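PDB 4DLL: 2-hydroxy-3-oxopropionate reductase from Polaromonas sp. JS666, which probably catalyses the NAD(P)H-dependent reduction of 2-hydroxy-3-oxopropanoate (tartronate semialdehyde) to glycerate. Local coordinates for residues G160-I164 against L180-R185; L146-V150 against G193-K199; V206-I210 against S241-H247; H247-M251 against D305-F310. All blocks are in the same frame, centred on the assembly; numbering follows the deposited sequence.

Interaction 1. Residues G160-I164 against L180-R185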
loop_
_atom_site.group_PDB
_atom_site.type_symbol
_atom_site.label_atom_id
_atom_site.label_comp_id
_atom_site.label_asym_id
_atom_site.label_seq_id
_atom_site.Cartn_x
_atom_site.Cartn_y
_atom_site.Cartn_z
ATOM N N GLY A 160 -3.670 -13.648 -17.011
ATOM C CA GLY A 160 -2.409 -13.266 -17.666
ATOM C C GLY A 160 -2.050 -11.836 -17.365
ATOM O O GLY A 160 -1.584 -11.086 -18.240
ATOM N N THR A 161 -2.274 -11.440 -16.121
ATOM C CA THR A 161 -2.008 -10.070 -15.698
ATOM C C THR A 161 -1.077 -10.157 -14.455
ATOM O O THR A 161 -1.181 -9.336 -13.554
ATOM C CB THR A 161 -3.327 -9.327 -15.306
ATOM O OG1 THR A 161 -4.008 -10.150 -14.367
ATOM C CG2 THR A 161 -4.233 -9.190 -16.478
ATOM N N LEU A 162 -0.214 -11.192 -14.411
ATOM C CA LEU A 162 0.898 -11.210 -13.424
ATOM C C LEU A 162 1.800 -10.055 -13.786
ATOM O O LEU A 162 1.742 -9.516 -14.880
ATOM C CB LEU A 162 1.700 -12.520 -13.422
ATOM C CG LEU A 162 0.877 -13.707 -12.881
ATOM C CD1 LEU A 162 1.661 -15.017 -12.989
ATOM C CD2 LEU A 162 0.292 -13.556 -11.425
ATOM N N VAL A 163 2.581 -9.667 -12.794
ATOM C CA VAL A 163 3.741 -8.806 -12.950
ATOM C C VAL A 163 5.015 -9.651 -12.674
ATOM O O VAL A 163 5.052 -10.425 -11.707
ATOM C CB VAL A 163 3.463 -7.594 -12.030
ATOM C CG1 VAL A 163 4.536 -7.293 -11.037
ATOM C CG2 VAL A 163 2.901 -6.443 -12.843
ATOM N N ILE A 164 5.975 -9.591 -13.594
ATOM C CA ILE A 164 7.170 -10.435 -13.611
ATOM C C ILE A 164 8.428 -9.570 -13.582
ATOM O O ILE A 164 8.603 -8.614 -14.376
ATOM C CB ILE A 164 7.213 -11.370 -14.862
ATOM C CG1 ILE A 164 5.984 -12.248 -14.945
ATOM C CG2 ILE A 164 8.467 -12.249 -14.903
ATOM C CD1 ILE A 164 5.515 -12.465 -16.423
ATOM N N LEU A 180 7.098 -14.896 -21.595
ATOM C CA LEU A 180 6.739 -14.083 -20.472
ATOM C C LEU A 180 5.413 -13.371 -20.640
ATOM O O LEU A 180 4.612 -13.427 -19.728
ATOM C CB LEU A 180 7.860 -13.122 -20.090
ATOM C CG LEU A 180 9.063 -13.884 -19.511
ATOM C CD1 LEU A 180 10.151 -12.958 -19.102
ATOM C CD2 LEU A 180 8.718 -14.827 -18.433
ATOM N N LYS A 181 5.183 -12.746 -21.814
ATOM C CA LYS A 181 3.909 -12.056 -22.128
ATOM C C LYS A 181 2.659 -12.890 -21.926
ATOM O O LYS A 181 1.576 -12.362 -21.658
ATOM C CB LYS A 181 3.876 -11.535 -23.570
ATOM C CG LYS A 181 5.101 -10.927 -24.036
ATOM C CD LYS A 181 5.097 -9.443 -23.929
ATOM C CE LYS A 181 5.859 -8.823 -25.117
ATOM N NZ LYS A 181 5.783 -7.303 -25.120
ATOM N N VAL A 182 2.769 -14.196 -22.104
ATOM C CA VAL A 182 1.645 -15.087 -21.863
ATOM C C VAL A 182 1.199 -14.971 -20.391
ATOM O O VAL A 182 0.008 -15.118 -20.071
ATOM C CB VAL A 182 2.017 -16.565 -22.224
ATOM C CG1 VAL A 182 0.878 -17.535 -21.929
ATOM C CG2 VAL A 182 2.377 -16.698 -23.679
ATOM N N PHE A 183 2.152 -14.730 -19.482
ATOM C CA PHE A 183 1.792 -14.743 -18.046
ATOM C C PHE A 183 1.475 -13.365 -17.507
ATOM O O PHE A 183 0.653 -13.245 -16.610
ATOM C CB PHE A 183 2.876 -15.337 -17.191
ATOM C CG PHE A 183 3.362 -16.665 -17.658
ATOM C CD1 PHE A 183 2.472 -17.694 -17.909
ATOM C CD2 PHE A 183 4.733 -16.882 -17.804
ATOM C CE1 PHE A 183 2.943 -18.945 -18.340
ATOM C CE2 PHE A 183 5.219 -18.100 -18.234
ATOM C CZ PHE A 183 4.325 -19.151 -18.499
ATOM N N GLY A 184 2.104 -12.326 -18.059
ATOM C CA GLY A 184 1.722 -10.985 -17.628
ATOM C C GLY A 184 2.610 -9.936 -18.185
ATOM O O GLY A 184 3.154 -10.101 -19.259
ATOM N N ARG A 185 2.730 -8.827 -17.479
ATOM C CA ARG A 185 3.675 -7.810 -17.890
ATOM C C ARG A 185 5.073 -8.064 -17.240
ATOM O O ARG A 185 5.189 -8.114 -16.003
ATOM C CB ARG A 185 3.123 -6.418 -17.539
ATOM C CG ARG A 185 3.931 -5.287 -18.148
ATOM C CD ARG A 185 3.414 -3.870 -17.691
ATOM N NE ARG A 185 3.250 -3.727 -16.240
ATOM C CZ ARG A 185 4.258 -3.494 -15.373
ATOM N NH1 ARG A 185 5.523 -3.392 -15.801
ATOM N NH2 ARG A 185 4.014 -3.349 -14.053
#

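Interaction 2. Residues L146-V150 against G193-K199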
loop_
_atom_site.group_PDB
_atom_site.type_symbol
_atom_site.label_atom_id
_atom_site.label_comp_id
_atom_site.label_asym_id
_atom_site.label_seq_id
_atom_site.Cartn_x
_atom_site.Cartn_y
_atom_site.Cartn_z
ATOM N N LEU A 146 17.645 -16.693 -16.430
ATOM C CA LEU A 146 17.080 -15.438 -15.953
ATOM C C LEU A 146 16.392 -15.768 -14.679
ATOM O O LEU A 146 15.970 -16.907 -14.511
ATOM C CB LEU A 146 15.977 -14.945 -16.862
ATOM C CG LEU A 146 16.434 -14.291 -18.105
ATOM C CD1 LEU A 146 16.749 -15.439 -18.935
ATOM C CD2 LEU A 146 15.166 -13.622 -18.576
ATOM N N ASP A 147 16.195 -14.768 -13.833
ATOM C CA ASP A 147 15.489 -15.015 -12.593
ATOM C C ASP A 147 14.278 -14.135 -12.761
ATOM O O ASP A 147 14.426 -12.917 -12.956
ATOM C CB ASP A 147 16.338 -14.721 -11.303
ATOM C CG ASP A 147 17.048 -13.368 -11.330
ATOM O OD1 ASP A 147 17.936 -13.133 -12.204
ATOM O OD2 ASP A 147 16.753 -12.539 -10.447
ATOM N N THR A 148 13.112 -14.776 -12.786
ATOM C CA THR A 148 11.885 -14.140 -13.196
ATOM C C THR A 148 10.723 -14.393 -12.226
ATOM O O THR A 148 9.698 -15.014 -12.597
ATOM C CB THR A 148 11.500 -14.502 -14.686
ATOM O OG1 THR A 148 11.025 -15.839 -14.785
ATOM C CG2 THR A 148 12.705 -14.344 -15.618
ATOM N N PRO A 149 10.875 -13.939 -10.961
ATOM C CA PRO A 149 9.716 -14.004 -10.015
ATOM C C PRO A 149 8.550 -13.137 -10.385
ATOM O O PRO A 149 8.703 -12.150 -11.157
ATOM C CB PRO A 149 10.301 -13.507 -8.702
ATOM C CG PRO A 149 11.488 -12.729 -9.111
ATOM C CD PRO A 149 12.059 -13.377 -10.317
ATOM N N VAL A 150 7.404 -13.504 -9.834
ATOM C CA VAL A 150 6.112 -12.880 -10.129
ATOM C C VAL A 150 5.437 -12.296 -8.895
ATOM O O VAL A 150 5.703 -12.719 -7.754
ATOM C CB VAL A 150 5.144 -13.833 -10.890
ATOM C CG1 VAL A 150 5.897 -14.502 -12.098
ATOM C CG2 VAL A 150 4.521 -14.898 -9.947
ATOM N N GLY A 193 20.090 -12.123 -10.576
ATOM C CA GLY A 193 19.749 -11.935 -9.177
ATOM C C GLY A 193 18.928 -10.699 -8.932
ATOM O O GLY A 193 18.305 -10.589 -7.892
ATOM N N SER A 194 18.904 -9.797 -9.916
ATOM C CA SER A 194 18.059 -8.607 -9.882
ATOM C C SER A 194 16.528 -8.835 -9.738
ATOM O O SER A 194 15.842 -8.056 -9.072
ATOM C CB SER A 194 18.301 -7.805 -11.150
ATOM O OG SER A 194 19.399 -6.950 -10.971
ATOM N N GLY A 195 16.011 -9.894 -10.359
ATOM C CA GLY A 195 14.622 -10.240 -10.276
ATOM C C GLY A 195 14.384 -10.651 -8.850
ATOM O O GLY A 195 13.453 -10.165 -8.226
ATOM N N GLN A 196 15.213 -11.550 -8.312
ATOM C CA GLN A 196 14.998 -11.964 -6.903
ATOM C C GLN A 196 15.086 -10.794 -5.957
ATOM O O GLN A 196 14.377 -10.718 -4.960
ATOM C CB GLN A 196 15.945 -13.067 -6.444
ATOM C CG GLN A 196 15.828 -14.300 -7.283
ATOM C CD GLN A 196 14.498 -15.030 -7.107
ATOM O OE1 GLN A 196 14.179 -15.941 -7.876
ATOM N NE2 GLN A 196 13.718 -14.629 -6.126
ATOM N N LEU A 197 15.924 -9.845 -6.307
ATOM C CA LEU A 197 16.090 -8.701 -5.449
ATOM C C LEU A 197 14.877 -7.831 -5.522
ATOM O O LEU A 197 14.503 -7.239 -4.516
ATOM C CB LEU A 197 17.335 -7.941 -5.862
ATOM C CG LEU A 197 17.651 -6.660 -5.130
ATOM C CD1 LEU A 197 18.647 -6.998 -4.034
ATOM C CD2 LEU A 197 18.204 -5.670 -6.149
ATOM N N THR A 198 14.294 -7.685 -6.729
ATOM C CA THR A 198 13.077 -6.845 -6.865
ATOM C C THR A 198 11.964 -7.605 -6.190
ATOM O O THR A 198 11.157 -7.045 -5.507
ATOM C CB THR A 198 12.764 -6.508 -8.346
ATOM O OG1 THR A 198 13.886 -5.829 -8.875
ATOM C CG2 THR A 198 11.567 -5.589 -8.507
ATOM N N LYS A 199 11.946 -8.919 -6.388
ATOM C CA LYS A 199 11.058 -9.739 -5.617
ATOM C C LYS A 199 11.086 -9.488 -4.067
ATOM O O LYS A 199 10.012 -9.433 -3.462
ATOM C CB LYS A 199 11.120 -11.192 -5.977
ATOM C CG LYS A 199 10.081 -12.099 -5.220
ATOM C CD LYS A 199 8.527 -11.800 -5.475
ATOM C CE LYS A 199 7.662 -13.055 -5.146
ATOM N NZ LYS A 199 6.290 -12.629 -4.890
#

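Interaction 3. Residues V206-I210 against S241-H247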
loop_
_atom_site.group_PDB
_atom_site.type_symbol
_atom_site.label_atom_id
_atom_site.label_comp_id
_atom_site.label_asym_id
_atom_site.label_seq_id
_atom_site.Cartn_x
_atom_site.Cartn_y
_atom_site.Cartn_z
ATOM N N VAL A 206 4.791 -5.843 0.693
ATOM C CA VAL A 206 3.561 -6.562 1.014
ATOM C C VAL A 206 3.529 -6.897 2.538
ATOM O O VAL A 206 2.506 -6.697 3.201
ATOM C CB VAL A 206 3.337 -7.861 0.078
ATOM C CG1 VAL A 206 2.186 -8.790 0.580
ATOM C CG2 VAL A 206 3.110 -7.485 -1.347
ATOM N N GLY A 207 4.626 -7.425 3.059
ATOM C CA GLY A 207 4.720 -7.829 4.462
ATOM C C GLY A 207 4.495 -6.692 5.435
ATOM O O GLY A 207 3.828 -6.861 6.439
ATOM N N ILE A 208 5.023 -5.517 5.146
ATOM C CA ILE A 208 4.765 -4.362 6.008
ATOM C C ILE A 208 3.326 -3.788 5.854
ATOM O O ILE A 208 2.704 -3.414 6.851
ATOM C CB ILE A 208 5.844 -3.277 5.748
ATOM C CG1 ILE A 208 7.264 -3.807 6.071
ATOM C CG2 ILE A 208 5.596 -2.080 6.550
ATOM C CD1 ILE A 208 8.409 -3.025 5.313
ATOM N N THR A 209 2.793 -3.718 4.621
ATOM C CA THR A 209 1.507 -3.124 4.366
ATOM C C THR A 209 0.394 -3.938 5.008
ATOM O O THR A 209 -0.532 -3.404 5.583
ATOM C CB THR A 209 1.240 -2.942 2.886
ATOM O OG1 THR A 209 2.314 -2.184 2.322
ATOM C CG2 THR A 209 -0.071 -2.159 2.724
ATOM N N ILE A 210 0.554 -5.242 4.973
ATOM C CA ILE A 210 -0.285 -6.129 5.734
ATOM C C ILE A 210 -0.417 -5.700 7.199
ATOM O O ILE A 210 -1.536 -5.559 7.698
ATOM C CB ILE A 210 0.242 -7.576 5.587
ATOM C CG1 ILE A 210 -0.239 -8.147 4.270
ATOM C CG2 ILE A 210 -0.322 -8.506 6.633
ATOM C CD1 ILE A 210 0.504 -9.528 3.914
ATOM N N SER A 241 -4.658 0.564 -1.386
ATOM C CA SER A 241 -3.605 -0.318 -1.886
ATOM C C SER A 241 -4.164 -1.676 -2.350
ATOM O O SER A 241 -5.310 -2.012 -2.040
ATOM C CB SER A 241 -2.579 -0.542 -0.809
ATOM O OG SER A 241 -3.039 -1.494 0.136
ATOM N N ARG A 242 -3.377 -2.465 -3.093
ATOM C CA ARG A 242 -3.794 -3.826 -3.436
ATOM C C ARG A 242 -3.869 -4.690 -2.147
ATOM O O ARG A 242 -4.763 -5.513 -2.022
ATOM C CB ARG A 242 -2.836 -4.476 -4.480
ATOM C CG ARG A 242 -3.360 -5.835 -5.088
ATOM C CD ARG A 242 -4.469 -5.518 -6.153
ATOM N NE ARG A 242 -3.964 -4.434 -7.011
ATOM C CZ ARG A 242 -3.169 -4.644 -8.076
ATOM N NH1 ARG A 242 -2.850 -5.910 -8.424
ATOM N NH2 ARG A 242 -2.698 -3.603 -8.798
ATOM N N VAL A 243 -3.002 -4.408 -1.165
ATOM C CA VAL A 243 -3.056 -5.122 0.126
ATOM C C VAL A 243 -4.336 -4.815 0.928
ATOM O O VAL A 243 -4.971 -5.773 1.467
ATOM C CB VAL A 243 -1.798 -4.906 0.953
ATOM C CG1 VAL A 243 -2.021 -5.220 2.485
ATOM C CG2 VAL A 243 -0.665 -5.742 0.358
ATOM N N LEU A 244 -4.745 -3.529 0.984
ATOM C CA LEU A 244 -6.011 -3.199 1.654
ATOM C C LEU A 244 -7.189 -3.939 1.013
ATOM O O LEU A 244 -7.963 -4.572 1.716
ATOM C CB LEU A 244 -6.293 -1.686 1.663
ATOM C CG LEU A 244 -7.651 -1.163 2.161
ATOM C CD1 LEU A 244 -7.898 -1.585 3.627
ATOM C CD2 LEU A 244 -7.762 0.397 2.042
ATOM N N GLN A 245 -7.327 -3.851 -0.310
ATOM C CA GLN A 245 -8.447 -4.499 -0.999
ATOM C C GLN A 245 -8.401 -6.038 -0.937
ATOM O O GLN A 245 -9.456 -6.673 -0.880
ATOM C CB GLN A 245 -8.530 -4.070 -2.471
ATOM C CG GLN A 245 -8.613 -2.512 -2.667
ATOM C CD GLN A 245 -9.825 -1.858 -1.889
ATOM O OE1 GLN A 245 -9.654 -0.891 -1.111
ATOM N NE2 GLN A 245 -11.023 -2.412 -2.090
ATOM N N LEU A 246 -7.209 -6.654 -0.997
ATOM C CA LEU A 246 -7.221 -8.114 -1.007
ATOM C C LEU A 246 -7.194 -8.627 0.417
ATOM O O LEU A 246 -8.210 -9.058 0.909
ATOM C CB LEU A 246 -6.105 -8.721 -1.857
ATOM C CG LEU A 246 -6.066 -10.263 -1.988
ATOM C CD1 LEU A 246 -7.023 -10.771 -3.156
ATOM C CD2 LEU A 246 -4.611 -10.755 -2.195
ATOM N N HIS A 247 -6.044 -8.544 1.085
ATOM C CA HIS A 247 -5.900 -8.975 2.483
ATOM C C HIS A 247 -6.759 -8.277 3.518
ATOM O O HIS A 247 -7.044 -8.861 4.576
ATOM C CB HIS A 247 -4.466 -8.798 2.898
ATOM C CG HIS A 247 -3.497 -9.352 1.900
ATOM N ND1 HIS A 247 -3.110 -10.674 1.900
ATOM C CD2 HIS A 247 -2.875 -8.773 0.848
ATOM C CE1 HIS A 247 -2.278 -10.880 0.897
ATOM N NE2 HIS A 247 -2.134 -9.747 0.235
#

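Interaction 4. Residues H247-M251 against D305-F310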
loop_
_atom_site.group_PDB
_atom_site.type_symbol
_atom_site.label_atom_id
_atom_site.label_comp_id
_atom_site.label_asym_id
_atom_site.label_seq_id
_atom_site.Cartn_x
_atom_site.Cartn_y
_atom_site.Cartn_z
ATOM N N HIS A 247 -6.044 -8.544 1.085
ATOM C CA HIS A 247 -5.900 -8.975 2.483
ATOM C C HIS A 247 -6.759 -8.277 3.518
ATOM O O HIS A 247 -7.044 -8.861 4.576
ATOM C CB HIS A 247 -4.466 -8.798 2.898
ATOM C CG HIS A 247 -3.497 -9.352 1.900
ATOM N ND1 HIS A 247 -3.110 -10.674 1.900
ATOM C CD2 HIS A 247 -2.875 -8.773 0.848
ATOM C CE1 HIS A 247 -2.278 -10.880 0.897
ATOM N NE2 HIS A 247 -2.134 -9.747 0.235
ATOM N N GLY A 248 -7.107 -7.018 3.276
ATOM C CA GLY A 248 -7.927 -6.302 4.208
ATOM C C GLY A 248 -9.361 -6.843 4.275
ATOM O O GLY A 248 -9.968 -6.893 5.370
ATOM N N GLN A 249 -9.913 -7.213 3.111
ATOM C CA GLN A 249 -11.230 -7.825 3.041
ATOM C C GLN A 249 -11.226 -9.143 3.804
ATOM O O GLN A 249 -12.202 -9.410 4.525
ATOM C CB GLN A 249 -11.730 -7.991 1.609
ATOM C CG GLN A 249 -13.235 -8.373 1.480
ATOM C CD GLN A 249 -14.259 -7.558 2.388
ATOM O OE1 GLN A 249 -15.362 -8.051 2.678
ATOM N NE2 GLN A 249 -13.896 -6.356 2.823
ATOM N N ARG A 250 -10.117 -9.898 3.717
ATOM C CA ARG A 250 -9.931 -11.134 4.499
ATOM C C ARG A 250 -9.799 -10.821 5.980
ATOM O O ARG A 250 -9.996 -11.702 6.856
ATOM C CB ARG A 250 -8.683 -11.923 4.069
ATOM C CG ARG A 250 -8.692 -12.547 2.650
ATOM C CD ARG A 250 -7.276 -12.964 2.219
ATOM N NE ARG A 250 -7.241 -13.411 0.842
ATOM C CZ ARG A 250 -6.146 -13.676 0.129
ATOM N NH1 ARG A 250 -4.932 -13.566 0.657
ATOM N NH2 ARG A 250 -6.272 -14.056 -1.147
HETATM N N MSE A 251 -9.383 -9.606 6.290
HETATM C CA MSE A 251 -9.227 -9.272 7.695
HETATM C C MSE A 251 -10.606 -8.983 8.272
HETATM O O MSE A 251 -10.953 -9.440 9.388
HETATM C CB MSE A 251 -8.306 -8.080 7.885
HETATM C CG MSE A 251 -6.836 -8.430 7.645
HETATM SE SE MSE A 251 -5.769 -6.798 7.708
HETATM C CE MSE A 251 -4.189 -7.637 6.781
ATOM N N ASP A 305 -3.010 -17.795 6.186
ATOM C CA ASP A 305 -2.593 -16.852 5.139
ATOM C C ASP A 305 -1.704 -15.771 5.728
ATOM O O ASP A 305 -1.729 -15.504 6.952
ATOM C CB ASP A 305 -3.838 -16.183 4.519
ATOM C CG ASP A 305 -3.529 -15.457 3.206
ATOM O OD1 ASP A 305 -2.983 -16.126 2.307
ATOM O OD2 ASP A 305 -3.808 -14.221 3.082
ATOM N N GLN A 306 -0.934 -15.132 4.849
ATOM C CA GLN A 306 -0.108 -13.956 5.204
ATOM C C GLN A 306 -0.875 -12.811 5.953
ATOM O O GLN A 306 -0.313 -12.161 6.836
ATOM C CB GLN A 306 0.705 -13.466 3.989
ATOM C CG GLN A 306 -0.150 -13.111 2.790
ATOM C CD GLN A 306 0.639 -12.935 1.467
ATOM O OE1 GLN A 306 0.063 -13.034 0.370
ATOM N NE2 GLN A 306 1.946 -12.668 1.572
ATOM N N SER A 307 -2.162 -12.624 5.663
ATOM C CA SER A 307 -2.963 -11.610 6.346
ATOM C C SER A 307 -3.208 -11.990 7.793
ATOM O O SER A 307 -3.626 -11.148 8.598
ATOM C CB SER A 307 -4.288 -11.324 5.624
ATOM O OG SER A 307 -4.860 -12.507 5.138
ATOM N N GLY A 308 -2.890 -13.246 8.115
ATOM C CA GLY A 308 -3.070 -13.812 9.434
ATOM C C GLY A 308 -2.245 -13.085 10.464
ATOM O O GLY A 308 -2.307 -13.418 11.646
ATOM N N LEU A 309 -1.514 -12.051 10.043
ATOM C CA LEU A 309 -0.700 -11.249 10.963
ATOM C C LEU A 309 -1.562 -10.367 11.842
ATOM O O LEU A 309 -1.189 -10.038 12.975
ATOM C CB LEU A 309 0.357 -10.416 10.199
ATOM C CG LEU A 309 1.180 -9.412 10.980
ATOM C CD1 LEU A 309 2.229 -10.170 11.818
ATOM C CD2 LEU A 309 1.849 -8.370 10.082
ATOM N N PHE A 310 -2.694 -9.968 11.293
ATOM C CA PHE A 310 -3.825 -9.462 12.044
ATOM C C PHE A 310 -4.018 -10.228 13.365
ATOM O O PHE A 310 -4.162 -9.612 14.425
ATOM C CB PHE A 310 -5.041 -9.690 11.172
ATOM C CG PHE A 310 -6.302 -9.115 11.687
ATOM C CD1 PHE A 310 -7.166 -9.894 12.470
ATOM C CD2 PHE A 310 -6.699 -7.840 11.305
ATOM C CE1 PHE A 310 -8.389 -9.388 12.923
ATOM C CE2 PHE A 310 -7.906 -7.306 11.755
ATOM C CZ PHE A 310 -8.763 -8.093 12.578
HETATM O O HOH W 1 -2.180 -14.373 0.290
#

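Interaction 1. Residues G160-I164 against L180-R185
Val-163 and Arg-185 lie side by side and point the same way, paired across two parallel strands. The CG2 methyl of Val-163 comes within 3.5 Å of NH2 of Arg-185, approaching the guanidinium obliquely. Arg-185 leaves its backbone with CG opposite N (chi1 -170°), runs straight to CD and bends at chi3, a course that carries the guanidinium past the valine to the second subunit, where NH2 donates to the carbonyl of Glu-232 of that subunit. Ile-164 is directed the other way, into the interior, and its CD1 lies 3.6 Å from Leu-180 O at the last turn of the helix. The same methyl packs 4.0 Å from Phe-183 CB, while the Phe-183 ring itself turns off toward Met-46 and Leu-50 of helix 43-52. Three backbone bonds set this register: Leu-162 N to Phe-183 O, Arg-185 N to Leu-162 O, and Ile-164 N to Arg-185 O at 2.9 Å. Gly-184 is hemmed in, since its CA lies 3.1 Å from Leu-162 O and any CB would collide with that oxygen. The arrangement is a worked example of the beta-alpha-beta crossover, here strand 162-167, helix 170-183 and strand 184-190 within the nucleotide-binding domain.

Interaction 2. Residues L146-V150 against G193-K199
Asp-147, on strand 144-151, places its carboxylate at the amino end of the long helix 194-222 and takes up backbone N-H groups of its first turn, a strand-to-helix tie at the junction of two domains. The carboxylate shares its oxygens out: OD1 accepts from Gly-193 N at 2.9 Å, met from above the carboxylate plane, while OD2 receives Gln-196 N at 2.8 Å, nearly in line with its own C-O bond, and a weak bond from Gly-195 N. CG sits between the backbone N and the carbonyl carbon (chi1 48°), which brings the carboxylate up to the helix end. Replaced by alanine, the residue would lose both carboxylate oxygens, and the N-H groups of Gly-193, Gly-195 and Gln-196 would probably be left without this acceptor. Gly-195 has no room for a side chain, because a CB would run into Asp-147 O. One turn on, Pro-149 and Lys-199 slide past each other in opposite directions, Pro-149 CG 3.5 Å from Lys-199 CB. The lysine then bends at chi2 and brings NZ to Val-150 O at 2.9 Å, in the carbonyl plane. In relatives the lysine of this helix is catalytic, and Lys-199 is probably its counterpart. Strand 144-151 runs between strands 119-122 and 162-167, helix 128-140 covers Asp-147 and Gln-196 through Ala-131, and Leu-197 packs on Ala-225 of the second subunit.

Interaction 3. Residues V206-I210 against S241-H247
Val-206 opens the contact with its CG1 methyl, 4.2 Å from Val-243 CG2 and also near the imidazole of His-247. Three residues on, Thr-209 faces the short helix 242-245 directly. Its CG2 lies opposite the backbone N, which sets that methyl 3.6 Å from Val-243 CG1 and leaves OG1 (chi1 -55°) to bond back to Ile-205 O in its own helix. Thr-209 and Val-243 cross obliquely, and Ser-241 OG flanks the same methyl while accepting from Leu-244 N at 2.8 Å, the capping bond of helix 242-245. Ile-210 then meets Val-243 at about a right angle, CG1 to CG1 3.9 Å. Beyond that point its CD1 stands 4.2 Å above the centre of the His-247 ring. Leu-246 CD2 lies over the opposite face toward the rim, so aliphatic carbons sandwich the imidazole, whose NE2 is buried with no partner in the model. Val-243 thus illustrates how one beta-branched side chain can fill the groove offered by a neighbouring helix. Helix 194-222 presents this face to 242-245 and turns Ile-208 toward helix 284-301, whereas Phe-238 of the second subunit packs against both Val-206 and Val-243.

Interaction 4. Residues H247-M251 against D305-F310
His-247 and Ser-307 bring their CA atoms to 5.5 Å where helix 247-252 passes the 3-10 segment 306-308 that leads into helix 309-315. At one end Arg-250 extends from CG to NE and reaches Asp-305 OD2 with NH1, 2.8 Å away, in a salt bridge whose hydrogen bond is weak (128° at the hydrogen). The guanidinium and carboxylate planes stand 80° apart. Ser-307 OG donates to the same OD2 at 2.9 Å, meeting the anti lone pair of that carboxylate oxygen, and OD1 is held by the backbone N of Arg-259 and of Ala-260. A water accepts from Arg-250 NH1 and donates to Asp-305 OD1 and Gln-306 OE1, knitting the three side chains together. With Asp-305 exchanged for alanine, the Arg-250 charge would probably lack its mate and the N-H groups of Arg-259 and Ala-260 their acceptor. The His-247 ring has its edge turned to this cluster: CE1 comes 3.2 Å from Gln-306 OE1, with ring and amide nearly perpendicular. At the other end selenomethionine Met-251 lays its extended chain beside Phe-310, CG 3.7 Å from CD2. SE is 5.1 Å from the ring centroid, an oblique Met-aromatic contact, and the CE methyl packs on Ser-307 CB. The contact thus grades from charged to apolar. A carboxylate gripped by arginine, hydroxyl, water and backbone amides is likely to stay ionised, and its charge may polarise the neighbouring imidazole, whose buried ND1 has no partner in the model.

Interactions 1 and 2 share one sheet, on neighbouring strands 162-167 and 144-151; their centres lie 14 Å apart, and Ile-164 CG1 touches Val-150 CG1 at 3.6 Å. Interaction 1 is nested in the chain loop that interaction 2 closes. Helix 194-222 then carries the structure from interaction 2 to interaction 3, 21 Å away between centres, out of the nucleotide-binding domain into the helical one. Interactions 3 and 4 adjoin, centres 8 Å apart, sharing His-247. Interactions 1 to 3 also reach the second subunit. If Lys-199 acts as its counterparts do, interaction 2 lies nearest the catalytic centre, and the centre of interaction 4 is about 25 Å from that of interaction 2.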